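Side-chain contacts in X-PRO dipeptidase (Streptococcus pyogenes M1 GAS, PDB 3O5V), which probably hydrolyses Xaa-Pro dipeptides as a manganese-dependent peptidase of family M24B, the present chain being its creatinase/prolidase N-terminal domain: residues 9-14 and 122-127; 17-22 and 115-120; 54-59 and 87-92. All blocks are in the same frame, centred on the assembly; numbering follows the deposited sequence. Where two conformers were deposited one is given.

Contact 1 of 3, residues 9-14 and 122-127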
ATOM      1  N   ARG A   9       8.829   8.541  -1.845  1.00 23.84           N
ATOM      2  CA  ARG A   9       9.801   7.973  -2.759  1.00 23.34           C
ATOM      3  C   ARG A   9      11.239   8.439  -2.462  1.00 23.91           C
ATOM      4  O   ARG A   9      12.169   7.628  -2.542  1.00 23.58           O
ATOM      5  CB  ARG A   9       9.394   8.184  -4.225  1.00 24.16           C
ATOM      6  CG  ARG A   9       8.146   7.346  -4.632  1.00 23.57           C
ATOM      7  CD  ARG A   9       7.811   7.496  -6.109  1.00 25.19           C
ATOM      8  NE  ARG A   9       7.208   8.806  -6.385  1.00 26.65           N
ATOM      9  CZ  ARG A   9       5.900   9.040  -6.479  1.00 28.20           C
ATOM     10  NH1 ARG A   9       5.011   8.048  -6.348  1.00 27.40           N
ATOM     11  NH2 ARG A   9       5.476  10.283  -6.718  1.00 27.32           N
ATOM     12  N   LEU A  10      11.416   9.703  -2.066  1.00 23.58           N
ATOM     13  CA  LEU A  10      12.739  10.189  -1.660  0.50 24.04           C
ATOM     14  C   LEU A  10      13.212   9.421  -0.423  1.00 24.36           C
ATOM     15  O   LEU A  10      14.361   8.955  -0.360  1.00 23.35           O
ATOM     16  CB  LEU A  10      12.686  11.687  -1.358  0.50 24.08           C
ATOM     17  CG  LEU A  10      13.921  12.561  -1.634  0.50 25.65           C
ATOM     18  CD1 LEU A  10      13.893  13.828  -0.782  0.50 24.63           C
ATOM     19  CD2 LEU A  10      15.252  11.832  -1.522  0.50 25.48           C
ATOM     20  N   TYR A  11      12.319   9.296   0.555  1.00 24.82           N
ATOM     21  CA  TYR A  11      12.617   8.574   1.801  1.00 26.29           C
ATOM     22  C   TYR A  11      13.099   7.153   1.543  1.00 26.50           C
ATOM     23  O   TYR A  11      14.134   6.735   2.083  1.00 26.98           O
ATOM     24  CB  TYR A  11      11.384   8.544   2.703  1.00 27.15           C
ATOM     25  CG  TYR A  11      11.620   7.832   4.022  1.00 28.92           C
ATOM     26  CD1 TYR A  11      12.434   8.394   5.007  1.00 30.49           C
ATOM     27  CD2 TYR A  11      11.027   6.596   4.279  1.00 30.98           C
ATOM     28  CE1 TYR A  11      12.636   7.754   6.227  1.00 32.48           C
ATOM     29  CE2 TYR A  11      11.227   5.945   5.493  1.00 32.07           C
ATOM     30  CZ  TYR A  11      12.038   6.525   6.455  1.00 32.84           C
ATOM     31  OH  TYR A  11      12.242   5.882   7.651  1.00 34.17           O
ATOM     32  N   LEU A  12      12.349   6.412   0.724  1.00 26.46           N
ATOM     33  CA  LEU A  12      12.733   5.071   0.302  1.00 26.85           C
ATOM     34  C   LEU A  12      14.123   5.037  -0.342  1.00 27.78           C
ATOM     35  O   LEU A  12      14.937   4.166  -0.023  1.00 27.67           O
ATOM     36  CB  LEU A  12      11.683   4.497  -0.657  1.00 25.88           C
ATOM     37  CG  LEU A  12      10.285   4.268  -0.066  1.00 24.65           C
ATOM     38  CD1 LEU A  12       9.299   3.931  -1.181  1.00 24.05           C
ATOM     39  CD2 LEU A  12      10.304   3.165   1.006  1.00 24.55           C
ATOM     40  N   ASP A  13      14.398   5.993  -1.230  1.00 28.21           N
ATOM     41  CA  ASP A  13      15.706   6.069  -1.879  1.00 29.42           C
ATOM     42  C   ASP A  13      16.820   6.346  -0.881  1.00 29.97           C
ATOM     43  O   ASP A  13      17.873   5.718  -0.956  1.00 30.07           O
ATOM     44  CB  ASP A  13      15.708   7.102  -3.005  1.00 29.74           C
ATOM     45  CG  ASP A  13      15.033   6.590  -4.276  1.00 31.79           C
ATOM     46  OD1 ASP A  13      14.774   5.369  -4.403  1.00 32.99           O
ATOM     47  OD2 ASP A  13      14.757   7.423  -5.166  1.00 34.99           O
ATOM     48  N   GLN A  14      16.581   7.268   0.052  1.00 29.97           N
ATOM     49  CA  GLN A  14      17.508   7.540   1.154  1.00 30.62           C
ATOM     50  C   GLN A  14      17.758   6.330   2.077  1.00 31.32           C
ATOM     51  O   GLN A  14      18.858   6.205   2.644  1.00 30.22           O
ATOM     52  CB  GLN A  14      17.013   8.722   1.976  1.00 31.22           C
ATOM     53  CG  GLN A  14      17.170  10.065   1.258  1.00 31.78           C
ATOM     54  CD  GLN A  14      16.407  11.204   1.911  1.00 32.99           C
ATOM     55  OE1 GLN A  14      15.464  10.996   2.676  1.00 33.55           O
ATOM     56  NE2 GLN A  14      16.804  12.422   1.592  1.00 34.71           N
ATOM     57  N   ASN A 122      10.547  -3.410   7.225  1.00 33.22           N
ATOM     58  CA  ASN A 122      10.979  -2.400   8.195  0.50 33.30           C
ATOM     59  C   ASN A 122       9.802  -1.514   8.596  1.00 33.26           C
ATOM     60  O   ASN A 122       8.836  -1.388   7.843  1.00 32.56           O
ATOM     61  CB  ASN A 122      12.091  -1.521   7.609  0.50 33.30           C
ATOM     62  CG  ASN A 122      13.389  -2.279   7.381  0.50 34.22           C
ATOM     63  OD1 ASN A 122      14.226  -1.868   6.573  0.50 35.33           O
ATOM     64  ND2 ASN A 122      13.567  -3.385   8.099  0.50 33.88           N
ATOM     65  N   ASN A 123       9.891  -0.896   9.774  1.00 33.47           N
ATOM     66  CA  ASN A 123       8.816  -0.056  10.321  1.00 34.20           C
ATOM     67  C   ASN A 123       8.743   1.364   9.722  1.00 34.30           C
ATOM     68  O   ASN A 123       9.699   2.129   9.801  1.00 33.32           O
ATOM     69  CB  ASN A 123       8.948   0.022  11.851  1.00 34.28           C
ATOM     70  CG  ASN A 123       7.717   0.607  12.538  1.00 35.57           C
ATOM     71  OD1 ASN A 123       7.754   0.902  13.738  1.00 39.82           O
ATOM     72  ND2 ASN A 123       6.633   0.763  11.807  1.00 33.99           N
ATOM     73  N   LEU A 124       7.585   1.694   9.152  1.00 35.00           N
ATOM     74  CA  LEU A 124       7.300   3.008   8.561  1.00 36.23           C
ATOM     75  C   LEU A 124       6.771   4.042   9.546  1.00 37.21           C
ATOM     76  O   LEU A 124       6.659   5.226   9.212  1.00 37.04           O
ATOM     77  CB  LEU A 124       6.215   2.870   7.500  1.00 36.29           C
ATOM     78  CG  LEU A 124       6.496   3.064   6.022  1.00 36.80           C
ATOM     79  CD1 LEU A 124       5.184   2.846   5.248  1.00 35.76           C
ATOM     80  CD2 LEU A 124       7.141   4.416   5.709  1.00 35.52           C
ATOM     81  N   THR A 125       6.402   3.610  10.745  1.00 38.61           N
ATOM     82  CA  THR A 125       5.686   4.512  11.643  1.00 39.90           C
ATOM     83  C   THR A 125       6.510   5.747  12.084  1.00 39.78           C
ATOM     84  O   THR A 125       5.930   6.820  12.229  1.00 40.19           O
ATOM     85  CB  THR A 125       4.931   3.767  12.796  1.00 40.50           C
ATOM     86  OG1 THR A 125       5.864   3.042  13.607  1.00 42.89           O
ATOM     87  CG2 THR A 125       3.875   2.786  12.195  1.00 40.28           C
ATOM     88  N   PRO A 126       7.857   5.617  12.234  1.00 39.89           N
ATOM     89  CA  PRO A 126       8.659   6.828  12.449  1.00 39.83           C
ATOM     90  C   PRO A 126       8.509   7.857  11.323  1.00 39.39           C
ATOM     91  O   PRO A 126       8.376   9.046  11.605  1.00 39.48           O
ATOM     92  CB  PRO A 126      10.099   6.297  12.503  1.00 39.76           C
ATOM     93  CG  PRO A 126       9.951   4.913  13.045  1.00 40.46           C
ATOM     94  CD  PRO A 126       8.678   4.396  12.403  1.00 39.99           C
ATOM     95  N   TYR A 127       8.518   7.414  10.068  1.00 39.08           N
ATOM     96  CA  TYR A 127       8.290   8.347   8.964  1.00 39.40           C
ATOM     97  C   TYR A 127       6.893   8.974   9.056  1.00 39.36           C
ATOM     98  O   TYR A 127       6.744  10.195   8.959  1.00 38.82           O
ATOM     99  CB  TYR A 127       8.493   7.688   7.590  1.00 39.52           C
ATOM    100  CG  TYR A 127       8.215   8.656   6.458  1.00 40.37           C
ATOM    101  CD1 TYR A 127       9.225   9.487   5.966  1.00 41.52           C
ATOM    102  CD2 TYR A 127       6.930   8.774   5.909  1.00 41.50           C
ATOM    103  CE1 TYR A 127       8.977  10.402   4.940  1.00 40.79           C
ATOM    104  CE2 TYR A 127       6.666   9.689   4.883  1.00 41.87           C
ATOM    105  CZ  TYR A 127       7.698  10.498   4.408  1.00 42.40           C
ATOM    106  OH  TYR A 127       7.457  11.393   3.395  1.00 41.42           O
TER
HETATM  107  O   HOH W   1      10.059   4.958   9.260  1.00 31.38           O
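Tyr11 and Tyr127 carry this contact, the two phenols running antiparallel, each pointing back toward the other's backbone. The closest approach is between Tyr11 CG and Tyr127 CD1, 3.5 Å apart, with Tyr127 CD1 lying over one face of the Tyr11 ring and displaced toward its rim. The planes are inclined at 40° and the centroids are 4.6 Å apart, an oblique pairing. Tyr127 adds a CH-pi contact through CB, which stands 4.1 Å from the centroid of the Tyr11 ring and 22° off its normal. Both tyrosines hold CG anti to the backbone N (chi1 -179° in Tyr11), and each thereby reaches out from its helix toward the other. Leu124 CD2 closes the apolar patch obliquely, 4.4 Å from Tyr11 CE2.

Tyrosine suits position 11 because its ring packs while its hydroxyl serves a polar site. Tyr11 OH is 2.9 Å from an ordered water that donates to Asn123 O (2.9 Å) and accepts from Tyr127 N (3.0 Å). The water thus ties the phenol to the turn between strand and helix and supplies an acceptor to the Tyr127 amide.

Farther out, the Tyr127 side chain also touches Gln7 and Ile8, one turn earlier in helix 3-14. Leu124, a buried aliphatic residue, packs on Ala20, Phe22 and Tyr99 of the sheet, while its backbone bonds to Ala100 and holds the turn to strand 97-100. The contact therefore joins the first and last helices of the domain, beside the edge strand 120-123, in the alpha/beta fold of creatinase/prolidase N-terminal domains, where helices pack against a mixed beta-sheet.

Contact 2 of 3, residues 17-22 and 115-120; sequences AELAIF and TIFSGQ
Phe117 meets Leu19 and Ile21 where the loop between helix 107-114 and strand 120-123 folds over the mixed sheet of this alpha/beta domain. Leu19 and Ile21, two residues apart on strand 19-22, both direct their side chains to this face, and a large flat phenylalanine can lie against both.

From CB, the Phe117 side chain runs with CG anti to its carbonyl carbon (chi1 -60°), which carries the ring toward the strand. Along one flank, Phe117 CD1 is 3.9 Å from Leu19 CD1, and Phe117 CE1 approaches Leu19 CD1 to 3.4 Å, a tight apolar contact. At the far end of the ring, Phe117 CZ is 3.8 Å from Leu19 CD1. The Leu19 side chain runs roughly perpendicular to that of Phe117. On the other flank, Phe117 CE2 is 3.9 Å from Ile21 CD1, which lies over one face of the ring; the extended Ile21 branch points back at the oncoming ring.

Ile98 and Phe46, on the strands bordering 19-22, also touch Phe117, making it part of the hydrophobic core. The ring is sandwiched: opposite Ile21 CD1, the CG2 methyl of Ile116 stands 3.6 Å above the plane of the Phe117 ring, offset toward its rim.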
ATOM      1  N   ALA A  17      15.485   1.436   0.126  1.00 31.39           N
ATOM      2  CA  ALA A  17      14.352   0.510   0.070  1.00 30.70           C
ATOM      3  C   ALA A  17      13.599   0.721  -1.234  1.00 30.12           C
ATOM      4  O   ALA A  17      13.702   1.784  -1.845  1.00 30.30           O
ATOM      5  CB  ALA A  17      13.436   0.737   1.251  1.00 30.73           C
ATOM      6  N   GLU A  18      12.831  -0.275  -1.659  1.00 29.55           N
ATOM      7  CA  GLU A  18      12.174  -0.187  -2.962  1.00 29.33           C
ATOM      8  C   GLU A  18      10.643  -0.009  -2.880  1.00 28.53           C
ATOM      9  O   GLU A  18       9.992   0.230  -3.901  1.00 28.18           O
ATOM     10  CB  GLU A  18      12.520  -1.417  -3.823  1.00 30.52           C
ATOM     11  CG  GLU A  18      14.025  -1.606  -4.113  1.00 32.89           C
ATOM     12  CD  GLU A  18      14.802  -2.234  -2.952  1.00 37.91           C
ATOM     13  OE1 GLU A  18      14.197  -2.977  -2.139  1.00 39.97           O
ATOM     14  OE2 GLU A  18      16.031  -1.985  -2.859  1.00 39.55           O
ATOM     15  N   LEU A  19      10.075  -0.150  -1.682  1.00 27.39           N
ATOM     16  CA  LEU A  19       8.611  -0.249  -1.546  1.00 27.31           C
ATOM     17  C   LEU A  19       8.132   0.171  -0.161  1.00 26.75           C
ATOM     18  O   LEU A  19       8.683  -0.274   0.847  1.00 27.13           O
ATOM     19  CB  LEU A  19       8.179  -1.704  -1.766  1.00 26.98           C
ATOM     20  CG  LEU A  19       6.874  -2.122  -2.470  1.00 29.41           C
ATOM     21  CD1 LEU A  19       6.256  -3.413  -1.892  1.00 26.79           C
ATOM     22  CD2 LEU A  19       5.809  -1.039  -2.635  1.00 27.56           C
ATOM     23  N   ALA A  20       7.106   1.017  -0.109  1.00 25.70           N
ATOM     24  CA  ALA A  20       6.382   1.278   1.139  1.00 25.62           C
ATOM     25  C   ALA A  20       4.963   0.750   0.972  1.00 25.07           C
ATOM     26  O   ALA A  20       4.345   0.946  -0.087  1.00 25.65           O
ATOM     27  CB  ALA A  20       6.359   2.769   1.463  1.00 25.15           C
ATOM     28  N   ILE A  21       4.452   0.075   1.999  1.00 24.15           N
ATOM     29  CA  ILE A  21       3.085  -0.445   1.970  1.00 23.57           C
ATOM     30  C   ILE A  21       2.280   0.193   3.076  1.00 23.66           C
ATOM     31  O   ILE A  21       2.515  -0.077   4.261  1.00 24.26           O
ATOM     32  CB  ILE A  21       3.018  -2.010   2.104  1.00 23.49           C
ATOM     33  CG1 ILE A  21       3.957  -2.689   1.101  1.00 23.80           C
ATOM     34  CG2 ILE A  21       1.576  -2.496   1.981  1.00 24.04           C
ATOM     35  CD1 ILE A  21       3.899  -4.230   1.122  1.00 24.55           C
ATOM     36  N   PHE A  22       1.345   1.066   2.710  1.00 22.36           N
ATOM     37  CA  PHE A  22       0.498   1.684   3.727  1.00 22.99           C
ATOM     38  C   PHE A  22      -0.783   0.882   3.920  1.00 22.76           C
ATOM     39  O   PHE A  22      -1.313   0.343   2.949  1.00 23.35           O
ATOM     40  CB  PHE A  22       0.214   3.143   3.369  1.00 22.60           C
ATOM     41  CG  PHE A  22       1.459   3.985   3.282  1.00 22.19           C
ATOM     42  CD1 PHE A  22       1.965   4.625   4.414  1.00 23.37           C
ATOM     43  CD2 PHE A  22       2.145   4.114   2.073  1.00 23.66           C
ATOM     44  CE1 PHE A  22       3.134   5.406   4.336  1.00 23.12           C
ATOM     45  CE2 PHE A  22       3.307   4.891   1.978  1.00 24.80           C
ATOM     46  CZ  PHE A  22       3.805   5.530   3.122  1.00 23.62           C
ATOM     47  N   THR A 115       3.520 -13.786   2.097  1.00 33.60           N
ATOM     48  CA  THR A 115       3.306 -14.835   1.101  1.00 34.24           C
ATOM     49  C   THR A 115       3.524 -14.298  -0.314  1.00 34.58           C
ATOM     50  O   THR A 115       3.649 -15.081  -1.254  1.00 34.91           O
ATOM     51  CB  THR A 115       1.909 -15.495   1.179  1.00 34.72           C
ATOM     52  OG1 THR A 115       0.890 -14.574   0.725  1.00 34.48           O
ATOM     53  CG2 THR A 115       1.609 -15.997   2.589  1.00 34.46           C
ATOM     54  N   ILE A 116       3.569 -12.969  -0.448  1.00 33.89           N
ATOM     55  CA  ILE A 116       3.756 -12.280  -1.735  1.00 33.57           C
ATOM     56  C   ILE A 116       5.155 -11.697  -1.857  1.00 33.34           C
ATOM     57  O   ILE A 116       5.786 -11.808  -2.913  1.00 33.40           O
ATOM     58  CB  ILE A 116       2.720 -11.119  -1.912  1.00 33.61           C
ATOM     59  CG1 ILE A 116       1.299 -11.657  -1.919  1.00 33.65           C
ATOM     60  CG2 ILE A 116       2.993 -10.301  -3.189  1.00 33.90           C
ATOM     61  CD1 ILE A 116       0.257 -10.593  -1.672  1.00 35.19           C
ATOM     62  N   PHE A 117       5.621 -11.044  -0.793  1.00 32.81           N
ATOM     63  CA  PHE A 117       6.906 -10.363  -0.792  1.00 32.73           C
ATOM     64  C   PHE A 117       7.876 -11.128   0.095  1.00 33.58           C
ATOM     65  O   PHE A 117       7.612 -11.354   1.284  1.00 33.09           O
ATOM     66  CB  PHE A 117       6.766  -8.929  -0.263  1.00 32.78           C
ATOM     67  CG  PHE A 117       5.828  -8.066  -1.066  1.00 31.46           C
ATOM     68  CD1 PHE A 117       6.299  -7.335  -2.156  1.00 30.23           C
ATOM     69  CD2 PHE A 117       4.475  -7.982  -0.725  1.00 30.47           C
ATOM     70  CE1 PHE A 117       5.436  -6.530  -2.904  1.00 27.83           C
ATOM     71  CE2 PHE A 117       3.594  -7.185  -1.473  1.00 28.49           C
ATOM     72  CZ  PHE A 117       4.081  -6.459  -2.563  1.00 29.29           C
ATOM     73  N   SER A 118       9.007 -11.512  -0.476  1.00 34.62           N
ATOM     74  CA  SER A 118       9.983 -12.272   0.280  1.00 35.83           C
ATOM     75  C   SER A 118      11.038 -11.358   0.894  1.00 35.97           C
ATOM     76  O   SER A 118      11.886 -11.820   1.653  1.00 36.32           O
ATOM     77  CB  SER A 118      10.604 -13.376  -0.593  1.00 36.16           C
ATOM     78  OG  SER A 118      11.290 -12.799  -1.685  1.00 38.40           O
ATOM     79  N   GLY A 119      10.952 -10.056   0.608  1.00 35.67           N
ATOM     80  CA  GLY A 119      11.906  -9.081   1.141  1.00 36.08           C
ATOM     81  C   GLY A 119      11.843  -8.823   2.639  1.00 36.21           C
ATOM     82  O   GLY A 119      10.962  -9.334   3.339  1.00 36.48           O
ATOM     83  N   GLN A 120      12.787  -8.021   3.124  1.00 36.03           N
ATOM     84  CA  GLN A 120      12.865  -7.629   4.524  1.00 36.25           C
ATOM     85  C   GLN A 120      11.914  -6.476   4.828  1.00 35.21           C
ATOM     86  O   GLN A 120      11.972  -5.441   4.162  1.00 34.96           O
ATOM     87  CB  GLN A 120      14.290  -7.167   4.837  1.00 37.13           C
ATOM     88  CG  GLN A 120      14.677  -7.304   6.279  1.00 41.35           C
ATOM     89  CD  GLN A 120      14.769  -8.765   6.691  1.00 46.61           C
ATOM     90  OE1 GLN A 120      14.390  -9.130   7.801  1.00 49.61           O
ATOM     91  NE2 GLN A 120      15.257  -9.617   5.780  1.00 49.20           N
TER

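Contact 3 of 3, residues 54-59 and 87-92; sequences VLFVPA and KAVLPN
Strand 54-58 faces the end of helix 82-89, with the CA atoms of Val54 and Leu90 7.5 Å apart and those of Phe56 and Val89 9.1 Å apart. The helix belongs to a beta-alpha-beta crossover linking the parallel strands 73-76 and 97-100; the connection passes over the strands between them. Leu90 is the first residue to leave helical geometry.

Val54 and Leu90, both buried, form the heart of the packing. Leu90 CG stands anti to its carbonyl carbon (chi1 -74°), which swings CD2 onto the valine. The Leu90 CD2 methyl fits against the branched head of Val54, 3.9 Å from both CB and CG1 and 4.1 Å from CG2. A beta-branched valine suits the strand and offers a compact surface, whereas the longer leucine can reach across to it from the helix end. Leu90 also bears on Phe46 and Phe117, which extends the core across the sheet. Pro91, where the chain has turned out of the helix, sets its CD 4.3 Å from Val54 CG2.

Phe56 emerges from the same face as Val54. Its ring meets Tyr76 nearly parallel and touches Ile86 and Lys85 of the helix, while Phe56 CD1 lies 4.5 Å from Val89 CG2, approached obliquely.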
ATOM      1  N   VAL A  54       0.182   2.136  -6.441  1.00 23.32           N
ATOM      2  CA  VAL A  54      -1.002   1.324  -6.713  1.00 23.58           C
ATOM      3  C   VAL A  54      -1.885   1.254  -5.476  1.00 23.47           C
ATOM      4  O   VAL A  54      -1.425   0.844  -4.395  1.00 23.35           O
ATOM      5  CB  VAL A  54      -0.637  -0.114  -7.144  1.00 23.71           C
ATOM      6  CG1 VAL A  54      -1.909  -0.931  -7.429  1.00 25.20           C
ATOM      7  CG2 VAL A  54       0.263  -0.100  -8.375  1.00 24.68           C
ATOM      8  N   LEU A  55      -3.155   1.634  -5.635  1.00 22.55           N
ATOM      9  CA  LEU A  55      -4.118   1.457  -4.561  1.00 22.45           C
ATOM     10  C   LEU A  55      -4.874   0.146  -4.752  1.00 22.84           C
ATOM     11  O   LEU A  55      -5.416  -0.109  -5.833  1.00 22.98           O
ATOM     12  CB  LEU A  55      -5.107   2.632  -4.470  1.00 22.00           C
ATOM     13  CG  LEU A  55      -6.078   2.516  -3.281  1.00 22.83           C
ATOM     14  CD1 LEU A  55      -5.365   2.699  -1.947  1.00 24.39           C
ATOM     15  CD2 LEU A  55      -7.211   3.512  -3.414  1.00 24.08           C
ATOM     16  N   PHE A  56      -4.907  -0.661  -3.696  1.00 22.17           N
ATOM     17  CA  PHE A  56      -5.635  -1.944  -3.687  1.00 23.18           C
ATOM     18  C   PHE A  56      -6.800  -1.872  -2.698  1.00 22.99           C
ATOM     19  O   PHE A  56      -6.582  -1.614  -1.507  1.00 23.04           O
ATOM     20  CB  PHE A  56      -4.680  -3.093  -3.293  1.00 22.87           C
ATOM     21  CG  PHE A  56      -5.335  -4.453  -3.329  1.00 25.02           C
ATOM     22  CD1 PHE A  56      -5.527  -5.110  -4.541  1.00 26.67           C
ATOM     23  CD2 PHE A  56      -5.766  -5.071  -2.153  1.00 27.48           C
ATOM     24  CE1 PHE A  56      -6.170  -6.374  -4.596  1.00 26.97           C
ATOM     25  CE2 PHE A  56      -6.391  -6.336  -2.189  1.00 28.24           C
ATOM     26  CZ  PHE A  56      -6.595  -6.980  -3.422  1.00 27.50           C
ATOM     27  N   VAL A  57      -8.027  -2.100  -3.183  1.00 23.07           N
ATOM     28  CA  VAL A  57      -9.241  -1.936  -2.376  1.00 23.31           C
ATOM     29  C   VAL A  57     -10.270  -3.059  -2.619  1.00 23.64           C
ATOM     30  O   VAL A  57     -10.190  -3.763  -3.619  1.00 24.16           O
ATOM     31  CB  VAL A  57      -9.941  -0.550  -2.673  1.00 23.31           C
ATOM     32  CG1 VAL A  57      -9.102   0.616  -2.138  1.00 24.37           C
ATOM     33  CG2 VAL A  57     -10.211  -0.365  -4.182  1.00 23.38           C
ATOM     34  N   PRO A  58     -11.260  -3.208  -1.714  1.00 24.33           N
ATOM     35  CA  PRO A  58     -12.410  -4.037  -2.097  1.00 24.32           C
ATOM     36  C   PRO A  58     -13.078  -3.490  -3.356  1.00 24.61           C
ATOM     37  O   PRO A  58     -13.135  -2.264  -3.544  1.00 24.95           O
ATOM     38  CB  PRO A  58     -13.366  -3.885  -0.917  1.00 24.98           C
ATOM     39  CG  PRO A  58     -12.520  -3.381   0.229  1.00 25.08           C
ATOM     40  CD  PRO A  58     -11.431  -2.584  -0.393  1.00 23.57           C
ATOM     41  N   ALA A  59     -13.601  -4.386  -4.194  1.00 24.40           N
ATOM     42  CA  ALA A  59     -14.273  -4.002  -5.440  1.00 24.50           C
ATOM     43  C   ALA A  59     -15.317  -2.925  -5.181  1.00 24.18           C
ATOM     44  O   ALA A  59     -15.478  -2.009  -5.982  1.00 24.16           O
ATOM     45  CB  ALA A  59     -14.938  -5.216  -6.070  1.00 25.77           C
ATOM     46  N   LYS A  87      -0.827 -10.236  -5.980  1.00 29.98           N
ATOM     47  CA  LYS A  87       0.208 -10.858  -6.808  1.00 31.73           C
ATOM     48  C   LYS A  87      -0.109 -10.698  -8.305  1.00 32.09           C
ATOM     49  O   LYS A  87       0.779 -10.382  -9.091  1.00 32.64           O
ATOM     50  CB  LYS A  87       0.379 -12.344  -6.433  1.00 32.44           C
ATOM     51  CG  LYS A  87       1.404 -13.122  -7.289  1.00 34.62           C
ATOM     52  CD  LYS A  87       2.807 -12.549  -7.153  1.00 38.03           C
ATOM     53  CE  LYS A  87       3.811 -13.321  -8.028  1.00 40.50           C
ATOM     54  NZ  LYS A  87       5.184 -12.758  -7.913  1.00 41.96           N
ATOM     55  N   ALA A  88      -1.373 -10.887  -8.680  1.00 32.71           N
ATOM     56  CA  ALA A  88      -1.787 -10.822 -10.087  1.00 32.84           C
ATOM     57  C   ALA A  88      -1.742  -9.406 -10.671  1.00 33.12           C
ATOM     58  O   ALA A  88      -1.396  -9.237 -11.849  1.00 33.25           O
ATOM     59  CB  ALA A  88      -3.186 -11.434 -10.268  1.00 33.07           C
ATOM     60  N   VAL A  89      -2.060  -8.390  -9.858  1.00 32.58           N
ATOM     61  CA  VAL A  89      -2.217  -7.012 -10.376  1.00 32.39           C
ATOM     62  C   VAL A  89      -0.988  -6.093 -10.265  1.00 32.55           C
ATOM     63  O   VAL A  89      -0.864  -5.135 -11.032  1.00 32.43           O
ATOM     64  CB  VAL A  89      -3.463  -6.272  -9.783  1.00 32.04           C
ATOM     65  CG1 VAL A  89      -4.723  -7.091  -9.987  1.00 32.73           C
ATOM     66  CG2 VAL A  89      -3.262  -5.910  -8.291  1.00 31.95           C
ATOM     67  N   LEU A  90      -0.108  -6.364  -9.306  1.00 32.37           N
ATOM     68  CA  LEU A  90       1.053  -5.503  -9.069  1.00 32.87           C
ATOM     69  C   LEU A  90       2.130  -5.712 -10.147  1.00 33.54           C
ATOM     70  O   LEU A  90       2.286  -6.828 -10.646  1.00 32.94           O
ATOM     71  CB  LEU A  90       1.651  -5.768  -7.692  1.00 32.38           C
ATOM     72  CG  LEU A  90       0.929  -5.258  -6.438  1.00 31.82           C
ATOM     73  CD1 LEU A  90       1.845  -5.430  -5.270  1.00 29.81           C
ATOM     74  CD2 LEU A  90       0.566  -3.801  -6.554  1.00 30.93           C
ATOM     75  N   PRO A  91       2.879  -4.645 -10.493  1.00 34.44           N
ATOM     76  CA  PRO A  91       3.918  -4.783 -11.536  1.00 34.98           C
ATOM     77  C   PRO A  91       5.122  -5.611 -11.092  1.00 35.79           C
ATOM     78  O   PRO A  91       5.814  -6.193 -11.928  1.00 36.17           O
ATOM     79  CB  PRO A  91       4.350  -3.336 -11.803  1.00 35.39           C
ATOM     80  CG  PRO A  91       3.945  -2.567 -10.546  1.00 35.50           C
ATOM     81  CD  PRO A  91       2.706  -3.242 -10.049  1.00 34.17           C
ATOM     82  N   ASN A  92       5.358  -5.671  -9.784  1.00 35.82           N
ATOM     83  CA  ASN A  92       6.606  -6.181  -9.238  1.00 36.49           C
ATOM     84  C   ASN A  92       6.441  -6.560  -7.766  1.00 36.25           C
ATOM     85  O   ASN A  92       5.862  -5.798  -7.000  1.00 36.14           O
ATOM     86  CB  ASN A  92       7.687  -5.093  -9.373  1.00 36.97           C
ATOM     87  CG  ASN A  92       9.053  -5.564  -8.951  1.00 38.29           C
ATOM     88  OD1 ASN A  92       9.895  -5.891  -9.790  1.00 43.39           O
ATOM     89  ND2 ASN A  92       9.297  -5.590  -7.655  1.00 40.17           N
TER

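How the contacts relate
From the N terminus, helix 3-14 enters contact 1 at once, and strand 19-22 follows directly into contact 2. The chain then supplies both halves of contact 3, strand 54-58 and the end of helix 82-89, before 115-120 completes contact 2 and 122-127 completes contact 1. The three loops are thus concentric and none cross, contact 3 being innermost. All reach one sheet: contact 1 lies on the face of Ala20 and Phe22, contacts 2 and 3 on the other. Phe117 CZ touches Leu90 CD1 at 3.7 Å, merging contacts 2 and 3 into one core, while Leu124 CD1 packs 3.4 Å from Phe22 CE1, joining contact 1 to strand 19-22.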